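Cellulase (Bacillus sp. BG-CS10, PDB 5E09) probably hydrolyses internal beta-1,4-glucosidic bonds of cellulose with a glycoside hydrolase family 5 catalytic barrel that is joined to carbohydrate-binding modules. Local coordinates at residues A[199-205]-A[255-260]; A[224-228]-A[248-253]. One frame throughout, in Å; residues are numbered along the deposited sequence.

Contact 1 of 2, residues A[199-205]-A[255-260]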
ATOM      1  N   THR A 199      -7.175 -13.988   1.853  1.00 38.19           N
ATOM      2  CA  THR A 199      -8.595 -13.954   1.521  1.00 47.96           C
ATOM      3  C   THR A 199      -9.103 -15.145   0.712  1.00 47.35           C
ATOM      4  O   THR A 199     -10.178 -15.073   0.119  1.00 56.98           O
ATOM      5  CB  THR A 199      -8.936 -12.664   0.743  1.00 47.70           C
ATOM      6  OG1 THR A 199      -8.249 -12.660  -0.517  1.00 53.23           O
ATOM      7  CG2 THR A 199      -8.527 -11.438   1.547  1.00 33.58           C
ATOM      8  N   SER A 200      -8.347 -16.239   0.694  1.00 51.35           N
ATOM      9  CA  SER A 200      -8.811 -17.468   0.058  1.00 43.63           C
ATOM     10  C   SER A 200     -10.101 -17.952   0.712  1.00 48.60           C
ATOM     11  O   SER A 200     -10.278 -17.820   1.926  1.00 47.28           O
ATOM     12  CB  SER A 200      -7.743 -18.557   0.140  1.00 43.53           C
ATOM     13  OG  SER A 200      -6.535 -18.119  -0.456  1.00 81.24           O
ATOM     14  N   GLN A 201     -11.000 -18.510  -0.091  1.00 45.48           N
ATOM     15  CA  GLN A 201     -12.292 -18.957   0.425  1.00 44.69           C
ATOM     16  C   GLN A 201     -12.140 -19.928   1.599  1.00 50.82           C
ATOM     17  O   GLN A 201     -12.919 -19.877   2.546  1.00 46.20           O
ATOM     18  CB  GLN A 201     -13.118 -19.605  -0.689  1.00 47.78           C
ATOM     19  CG  GLN A 201     -14.556 -19.910  -0.299  1.00 41.87           C
ATOM     20  CD  GLN A 201     -15.275 -18.704   0.281  1.00 51.11           C
ATOM     21  OE1 GLN A 201     -15.454 -17.687  -0.391  1.00 48.24           O
ATOM     22  NE2 GLN A 201     -15.687 -18.811   1.540  1.00 48.92           N
ATOM     23  N   ASP A 202     -11.129 -20.791   1.555  1.00 45.35           N
ATOM     24  CA  ASP A 202     -10.953 -21.769   2.623  1.00 49.37           C
ATOM     25  C   ASP A 202     -10.536 -21.110   3.938  1.00 55.10           C
ATOM     26  O   ASP A 202     -11.047 -21.458   5.013  1.00 58.48           O
ATOM     27  CB  ASP A 202      -9.928 -22.831   2.230  1.00 56.01           C
ATOM     28  CG  ASP A 202      -9.765 -23.898   3.299  1.00 80.01           C
ATOM     29  OD1 ASP A 202     -10.754 -24.615   3.584  1.00 74.75           O
ATOM     30  OD2 ASP A 202      -8.652 -24.019   3.856  1.00 74.19           O
ATOM     31  N   LEU A 203      -9.613 -20.158   3.853  1.00 40.65           N
ATOM     32  CA  LEU A 203      -9.198 -19.400   5.023  1.00 38.41           C
ATOM     33  C   LEU A 203     -10.375 -18.614   5.605  1.00 36.83           C
ATOM     34  O   LEU A 203     -10.605 -18.608   6.824  1.00 39.41           O
ATOM     35  CB  LEU A 203      -8.047 -18.464   4.655  1.00 47.05           C
ATOM     36  CG  LEU A 203      -6.883 -19.148   3.930  1.00 41.24           C
ATOM     37  CD1 LEU A 203      -5.793 -18.153   3.588  1.00 47.58           C
ATOM     38  CD2 LEU A 203      -6.311 -20.288   4.761  1.00 39.95           C
ATOM     39  N   LEU A 204     -11.134 -17.970   4.725  1.00 40.97           N
ATOM     40  CA  LEU A 204     -12.331 -17.246   5.144  1.00 53.00           C
ATOM     41  C   LEU A 204     -13.281 -18.173   5.895  1.00 45.39           C
ATOM     42  O   LEU A 204     -13.762 -17.839   6.982  1.00 47.56           O
ATOM     43  CB  LEU A 204     -13.041 -16.621   3.941  1.00 47.07           C
ATOM     44  CG  LEU A 204     -12.259 -15.555   3.170  1.00 51.49           C
ATOM     45  CD1 LEU A 204     -13.061 -15.066   1.972  1.00 39.83           C
ATOM     46  CD2 LEU A 204     -11.868 -14.393   4.081  1.00 36.33           C
ATOM     47  N   ASN A 205     -13.523 -19.346   5.318  1.00 41.40           N
ATOM     48  CA  ASN A 205     -14.412 -20.332   5.918  1.00 40.44           C
ATOM     49  C   ASN A 205     -13.953 -20.770   7.297  1.00 43.87           C
ATOM     50  O   ASN A 205     -14.765 -20.911   8.202  1.00 51.49           O
ATOM     51  CB  ASN A 205     -14.543 -21.557   5.017  1.00 41.89           C
ATOM     52  CG  ASN A 205     -15.386 -21.287   3.793  1.00 50.24           C
ATOM     53  OD1 ASN A 205     -16.264 -20.423   3.814  1.00 59.77           O
ATOM     54  ND2 ASN A 205     -15.120 -22.014   2.713  1.00 58.34           N
ATOM     55  N   ARG A 255     -16.009 -12.279  -2.169  1.00 46.63           N
ATOM     56  CA  ARG A 255     -16.087 -13.433  -1.284  1.00 44.50           C
ATOM     57  C   ARG A 255     -15.929 -13.027   0.186  1.00 46.62           C
ATOM     58  O   ARG A 255     -16.516 -13.668   1.071  1.00 47.06           O
ATOM     59  CB  ARG A 255     -15.071 -14.511  -1.675  1.00 51.67           C
ATOM     60  CG  ARG A 255     -13.634 -14.101  -1.680  1.00 65.28           C
ATOM     61  CD  ARG A 255     -12.747 -15.296  -1.981  1.00 57.11           C
ATOM     62  NE  ARG A 255     -11.355 -14.887  -2.089  1.00 52.52           N
ATOM     63  CZ  ARG A 255     -10.789 -14.476  -3.216  1.00 48.09           C
ATOM     64  NH1 ARG A 255     -11.497 -14.436  -4.336  1.00 44.25           N
ATOM     65  NH2 ARG A 255      -9.514 -14.110  -3.223  1.00 58.70           N
ATOM     66  N   VAL A 256     -15.177 -11.958   0.458  1.00 44.60           N
ATOM     67  CA  VAL A 256     -15.143 -11.455   1.836  1.00 42.19           C
ATOM     68  C   VAL A 256     -16.548 -11.033   2.283  1.00 43.14           C
ATOM     69  O   VAL A 256     -16.976 -11.317   3.402  1.00 45.61           O
ATOM     70  CB  VAL A 256     -14.175 -10.260   2.003  1.00 43.76           C
ATOM     71  CG1 VAL A 256     -14.369  -9.598   3.365  1.00 31.43           C
ATOM     72  CG2 VAL A 256     -12.738 -10.710   1.829  1.00 49.35           C
ATOM     73  N   HIS A 257     -17.270 -10.367   1.393  1.00 47.35           N
ATOM     74  CA  HIS A 257     -18.615  -9.901   1.705  1.00 48.18           C
ATOM     75  C   HIS A 257     -19.591 -11.065   1.904  1.00 48.48           C
ATOM     76  O   HIS A 257     -20.358 -11.084   2.870  1.00 44.17           O
ATOM     77  CB  HIS A 257     -19.121  -8.974   0.603  1.00 46.48           C
ATOM     78  CG  HIS A 257     -20.523  -8.497   0.813  1.00 57.95           C
ATOM     79  ND1 HIS A 257     -20.827  -7.392   1.578  1.00 49.39           N
ATOM     80  CD2 HIS A 257     -21.705  -8.979   0.360  1.00 49.95           C
ATOM     81  CE1 HIS A 257     -22.135  -7.209   1.584  1.00 57.27           C
ATOM     82  NE2 HIS A 257     -22.690  -8.161   0.853  1.00 59.87           N
ATOM     83  N   ASN A 258     -19.556 -12.032   0.993  1.00 44.93           N
ATOM     84  CA  ASN A 258     -20.446 -13.188   1.080  1.00 52.44           C
ATOM     85  C   ASN A 258     -20.222 -14.000   2.347  1.00 53.67           C
ATOM     86  O   ASN A 258     -21.178 -14.439   2.992  1.00 53.62           O
ATOM     87  CB  ASN A 258     -20.277 -14.098  -0.136  1.00 47.65           C
ATOM     88  CG  ASN A 258     -20.579 -13.390  -1.435  1.00 64.61           C
ATOM     89  OD1 ASN A 258     -21.344 -12.421  -1.468  1.00 67.16           O
ATOM     90  ND2 ASN A 258     -19.978 -13.868  -2.522  1.00 66.38           N
ATOM     91  N   THR A 259     -18.958 -14.199   2.710  1.00 53.90           N
ATOM     92  CA  THR A 259     -18.664 -15.043   3.859  1.00 53.19           C
ATOM     93  C   THR A 259     -18.991 -14.375   5.194  1.00 44.23           C
ATOM     94  O   THR A 259     -19.562 -15.009   6.076  1.00 61.57           O
ATOM     95  CB  THR A 259     -17.192 -15.480   3.862  1.00 46.80           C
ATOM     96  OG1 THR A 259     -16.910 -16.179   2.644  1.00 49.83           O
ATOM     97  CG2 THR A 259     -16.908 -16.399   5.045  1.00 44.04           C
ATOM     98  N   PHE A 260     -18.647 -13.100   5.347  1.00 49.25           N
ATOM     99  CA  PHE A 260     -18.791 -12.445   6.646  1.00 45.31           C
ATOM    100  C   PHE A 260     -19.866 -11.355   6.699  1.00 56.49           C
ATOM    101  O   PHE A 260     -20.835 -11.468   7.454  1.00 51.21           O
ATOM    102  CB  PHE A 260     -17.458 -11.844   7.077  1.00 44.95           C
ATOM    103  CG  PHE A 260     -16.385 -12.858   7.325  1.00 49.09           C
ATOM    104  CD1 PHE A 260     -16.443 -13.691   8.431  1.00 50.60           C
ATOM    105  CD2 PHE A 260     -15.307 -12.969   6.466  1.00 48.02           C
ATOM    106  CE1 PHE A 260     -15.452 -14.623   8.668  1.00 46.84           C
ATOM    107  CE2 PHE A 260     -14.307 -13.902   6.700  1.00 47.36           C
ATOM    108  CZ  PHE A 260     -14.384 -14.728   7.800  1.00 40.63           C
TER

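Contact 2 of 2, residues A[224-228]-A[248-253]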
ATOM      1  N   HIS A 224      -6.151  -8.469   5.158  1.00 36.33           N
ATOM      2  CA  HIS A 224      -5.233  -7.482   4.606  1.00 37.62           C
ATOM      3  C   HIS A 224      -5.256  -7.566   3.089  1.00 38.67           C
ATOM      4  O   HIS A 224      -5.554  -8.619   2.532  1.00 41.88           O
ATOM      5  CB  HIS A 224      -3.809  -7.700   5.121  1.00 33.89           C
ATOM      6  CG  HIS A 224      -3.638  -7.402   6.576  1.00 39.78           C
ATOM      7  ND1 HIS A 224      -2.448  -7.610   7.246  1.00 39.40           N
ATOM      8  CD2 HIS A 224      -4.502  -6.913   7.496  1.00 37.12           C
ATOM      9  CE1 HIS A 224      -2.590  -7.266   8.508  1.00 33.66           C
ATOM     10  NE2 HIS A 224      -3.827  -6.840   8.691  1.00 36.13           N
ATOM     11  N   TYR A 225      -4.934  -6.465   2.419  1.00 39.95           N
ATOM     12  CA  TYR A 225      -4.937  -6.449   0.961  1.00 36.37           C
ATOM     13  C   TYR A 225      -3.950  -5.430   0.401  1.00 36.38           C
ATOM     14  O   TYR A 225      -3.959  -4.270   0.789  1.00 38.30           O
ATOM     15  CB  TYR A 225      -6.341  -6.153   0.435  1.00 29.75           C
ATOM     16  CG  TYR A 225      -6.454  -6.338  -1.055  1.00 36.74           C
ATOM     17  CD1 TYR A 225      -6.535  -7.612  -1.604  1.00 31.54           C
ATOM     18  CD2 TYR A 225      -6.465  -5.247  -1.915  1.00 27.46           C
ATOM     19  CE1 TYR A 225      -6.632  -7.796  -2.963  1.00 39.83           C
ATOM     20  CE2 TYR A 225      -6.562  -5.421  -3.281  1.00 30.77           C
ATOM     21  CZ  TYR A 225      -6.649  -6.699  -3.798  1.00 40.47           C
ATOM     22  OH  TYR A 225      -6.749  -6.885  -5.155  1.00 39.57           O
ATOM     23  N   TYR A 226      -3.109  -5.867  -0.527  1.00 44.29           N
ATOM     24  CA  TYR A 226      -2.050  -5.009  -1.045  1.00 37.94           C
ATOM     25  C   TYR A 226      -2.021  -4.990  -2.561  1.00 32.73           C
ATOM     26  O   TYR A 226      -1.032  -4.587  -3.166  1.00 42.87           O
ATOM     27  CB  TYR A 226      -0.695  -5.453  -0.496  1.00 37.37           C
ATOM     28  CG  TYR A 226      -0.469  -4.982   0.916  1.00 52.11           C
ATOM     29  CD1 TYR A 226       0.059  -3.719   1.166  1.00 50.91           C
ATOM     30  CD2 TYR A 226      -0.803  -5.786   2.002  1.00 37.85           C
ATOM     31  CE1 TYR A 226       0.259  -3.269   2.460  1.00 54.61           C
ATOM     32  CE2 TYR A 226      -0.609  -5.344   3.301  1.00 46.72           C
ATOM     33  CZ  TYR A 226      -0.077  -4.084   3.523  1.00 45.12           C
ATOM     34  OH  TYR A 226       0.128  -3.636   4.809  1.00 55.48           O
ATOM     35  N   GLY A 227      -3.116  -5.436  -3.163  1.00 42.00           N
ATOM     36  CA  GLY A 227      -3.295  -5.344  -4.596  1.00 33.58           C
ATOM     37  C   GLY A 227      -2.788  -6.555  -5.345  1.00 51.82           C
ATOM     38  O   GLY A 227      -1.866  -7.241  -4.898  1.00 42.98           O
ATOM     39  N   PHE A 228      -3.419  -6.810  -6.488  1.00 50.53           N
ATOM     40  CA  PHE A 228      -2.967  -7.812  -7.436  1.00 40.89           C
ATOM     41  C   PHE A 228      -1.454  -7.701  -7.620  1.00 45.61           C
ATOM     42  O   PHE A 228      -0.947  -6.684  -8.096  1.00 49.51           O
ATOM     43  CB  PHE A 228      -3.706  -7.637  -8.762  1.00 36.66           C
ATOM     44  CG  PHE A 228      -3.373  -8.675  -9.784  1.00 40.72           C
ATOM     45  CD1 PHE A 228      -3.547 -10.021  -9.505  1.00 47.17           C
ATOM     46  CD2 PHE A 228      -2.903  -8.306 -11.037  1.00 50.66           C
ATOM     47  CE1 PHE A 228      -3.246 -10.988 -10.453  1.00 40.89           C
ATOM     48  CE2 PHE A 228      -2.598  -9.267 -11.992  1.00 49.14           C
ATOM     49  CZ  PHE A 228      -2.769 -10.610 -11.699  1.00 47.60           C
ATOM     50  N   ASP A 248      -9.386  -8.572  -9.584  1.00 47.03           N
ATOM     51  CA  ASP A 248      -8.859  -9.142  -8.349  1.00 39.09           C
ATOM     52  C   ASP A 248      -9.489  -8.464  -7.139  1.00 40.31           C
ATOM     53  O   ASP A 248      -9.860  -9.127  -6.157  1.00 44.21           O
ATOM     54  CB  ASP A 248      -7.342  -9.015  -8.290  1.00 38.18           C
ATOM     55  CG  ASP A 248      -6.747  -9.805  -7.147  1.00 49.82           C
ATOM     56  OD1 ASP A 248      -6.691 -11.049  -7.261  1.00 49.83           O
ATOM     57  OD2 ASP A 248      -6.348  -9.186  -6.134  1.00 46.72           O
ATOM     58  N   ILE A 249      -9.620  -7.141  -7.207  1.00 41.78           N
ATOM     59  CA  ILE A 249     -10.340  -6.430  -6.145  1.00 49.86           C
ATOM     60  C   ILE A 249     -11.796  -6.921  -5.997  1.00 48.66           C
ATOM     61  O   ILE A 249     -12.260  -7.282  -4.889  1.00 41.29           O
ATOM     62  CB  ILE A 249     -10.335  -4.916  -6.400  1.00 43.72           C
ATOM     63  CG1 ILE A 249      -8.906  -4.376  -6.277  1.00 47.55           C
ATOM     64  CG2 ILE A 249     -11.286  -4.208  -5.445  1.00 42.00           C
ATOM     65  CD1 ILE A 249      -8.735  -2.957  -6.759  1.00 35.07           C
ATOM     66  N   ILE A 250     -12.503  -6.946  -7.123  1.00 48.56           N
ATOM     67  CA  ILE A 250     -13.912  -7.330  -7.135  1.00 45.82           C
ATOM     68  C   ILE A 250     -14.133  -8.735  -6.577  1.00 48.44           C
ATOM     69  O   ILE A 250     -14.966  -8.923  -5.692  1.00 46.46           O
ATOM     70  CB  ILE A 250     -14.497  -7.238  -8.558  1.00 59.25           C
ATOM     71  CG1 ILE A 250     -14.684  -5.772  -8.949  1.00 50.33           C
ATOM     72  CG2 ILE A 250     -15.826  -7.974  -8.649  1.00 48.00           C
ATOM     73  CD1 ILE A 250     -15.270  -5.585 -10.320  1.00 51.62           C
ATOM     74  N   ASP A 251     -13.383  -9.711  -7.083  1.00 40.76           N
ATOM     75  CA  ASP A 251     -13.498 -11.091  -6.615  1.00 43.19           C
ATOM     76  C   ASP A 251     -13.166 -11.205  -5.128  1.00 52.55           C
ATOM     77  O   ASP A 251     -13.951 -11.775  -4.336  1.00 57.44           O
ATOM     78  CB  ASP A 251     -12.579 -12.016  -7.425  1.00 49.71           C
ATOM     79  CG  ASP A 251     -12.957 -12.082  -8.901  1.00 67.26           C
ATOM     80  OD1 ASP A 251     -14.082 -11.668  -9.256  1.00 67.36           O
ATOM     81  OD2 ASP A 251     -12.131 -12.559  -9.709  1.00 64.25           O
ATOM     82  N   THR A 252     -12.008 -10.655  -4.753  1.00 40.07           N
ATOM     83  CA  THR A 252     -11.553 -10.733  -3.369  1.00 48.28           C
ATOM     84  C   THR A 252     -12.633 -10.269  -2.404  1.00 37.72           C
ATOM     85  O   THR A 252     -13.048 -11.005  -1.490  1.00 47.97           O
ATOM     86  CB  THR A 252     -10.285  -9.891  -3.131  1.00 45.98           C
ATOM     87  OG1 THR A 252      -9.219 -10.377  -3.958  1.00 44.49           O
ATOM     88  CG2 THR A 252      -9.867  -9.965  -1.670  1.00 38.16           C
ATOM     89  N   PHE A 253     -13.122  -9.055  -2.612  1.00 43.39           N
ATOM     90  CA  PHE A 253     -14.023  -8.519  -1.608  1.00 40.04           C
ATOM     91  C   PHE A 253     -15.462  -8.988  -1.804  1.00 38.92           C
ATOM     92  O   PHE A 253     -16.274  -8.895  -0.889  1.00 53.27           O
ATOM     93  CB  PHE A 253     -13.886  -7.004  -1.569  1.00 36.73           C
ATOM     94  CG  PHE A 253     -12.574  -6.568  -0.972  1.00 36.60           C
ATOM     95  CD1 PHE A 253     -12.367  -6.658   0.394  1.00 29.73           C
ATOM     96  CD2 PHE A 253     -11.529  -6.150  -1.776  1.00 33.23           C
ATOM     97  CE1 PHE A 253     -11.157  -6.297   0.959  1.00 42.58           C
ATOM     98  CE2 PHE A 253     -10.313  -5.782  -1.223  1.00 51.82           C
ATOM     99  CZ  PHE A 253     -10.125  -5.854   0.150  1.00 41.02           C
TER

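Contact 1 of 2, residues A[199-205]-A[255-260]
Leu204 packs as a knob into a hole formed by Arg255, Val256, Thr259 and Phe260, joining two neighbouring outer helices of the beta/alpha barrel, 201-214 and 243-261. The segment axes pass 10.2 Å apart and run nearly parallel, crossing at -27°. Each methyl of Leu204 has its own partner: CD1 lies 3.8 Å from Arg255 CG, on the aliphatic part of that chain, while CD2 meets the edge of the Phe260 ring in its plane, 3.6 Å from CE2.

Polar grips flank this apolar centre. Arg255 CG stands between its backbone N and carbonyl carbon (chi1 59°), and from there the chain runs extended to NE, which donates to Thr199 O, the acceptor lying in the guanidinium plane. The modelled 2.5 Å between Arg255 NE and Thr199 O is unusually short and its exact value doubtful. A weak bond from Arg255 NH2 to Thr199 OG1, 3.3 Å long, adds a second hold on the turn that leads into helix 201-214.

Further along, Gln201 bends at chi2 and brings its amide to Thr259: NE2 donates to OG1 over 3.1 Å at 168°. Gln201 NE2 also makes a bent bond to Asn205 OD1 (2.8 Å), from above that carbonyl's plane; both acceptors lie near the Gln201 amide plane, which probably helps set its rotation. Thr259 OG1 in turn donates to Arg255 O at 3.0 Å, entering from the face of that carbonyl opposite Thr259 N.

Contact 2 of 2, residues A[224-228]-A[248-253]
Helix 243-261, the long helix that comes after strand 219-225 beyond the short helix 229-232, packs outside the barrel against the C-terminal end of that strand, where Tyr225 reaches across to the middle turns of the helix. With CG anti to the backbone N (chi1 -171°), the ring extends from the barrel wall toward the helix, and its hydroxyl meets Asp248. Tyr225 OH donates to Asp248 OD2 at 2.5 Å, a short separation, and OD2 accepts with the lone pair that faces away from the other carboxylate oxygen. The acceptor lies in the plane of the phenol ring, and the ring and carboxylate planes are inclined by 22°.

Both faces of the Tyr225 ring have neighbours. On one, Phe253 presents its edge in a T-shaped stack, with centroids 5.2 Å apart and planes at 69°. On the opposite face the backbone N of Gly227 lies 3.4 Å above the ring plane, near the rim, where the chain after Tyr225 runs on alongside the ring. Ile249 CG1 adds an apolar touch 3.9 Å from Tyr225 CE2.

Asp248 is also flanked by Phe228, whose CB lies 3.9 Å from Asp248 CB. One helical turn later, Thr252 OG1 donates to Asp248 O at 2.6 Å, and its CG2 comes to 4.1 Å from Tyr225 CD1.

Outward, Ile249 and Phe253 pack on helix 286-302, while Tyr225 and Phe253 share Leu269 of strand 267-272. On the other side of the strand, His224 ND1 bonds Glu149, and Tyr226 OH bonds Glu271 at the end of strand 267-272, placing the contact behind the strand ends where family 5 enzymes carry their active site.

Both contacts use helix 243-261 of the family 5 barrel, with centres about 12 Å apart. Contact 2 takes its middle turns, against the end of strand 219-225; contact 1 takes its last turns, against the start of helix 201-214. Along the chain the order is 199-205, 224-228, 248-253, 255-260, so both segments of contact 2 fall between those of contact 1. One ties the helix to strand 219-225, the other to helix 201-214, which comes earlier in the chain. They meet directly where Thr199 OG1 packs 3.3 Å from Thr252 CG2. Together they fix this helix against both the barrel wall and the adjoining helix.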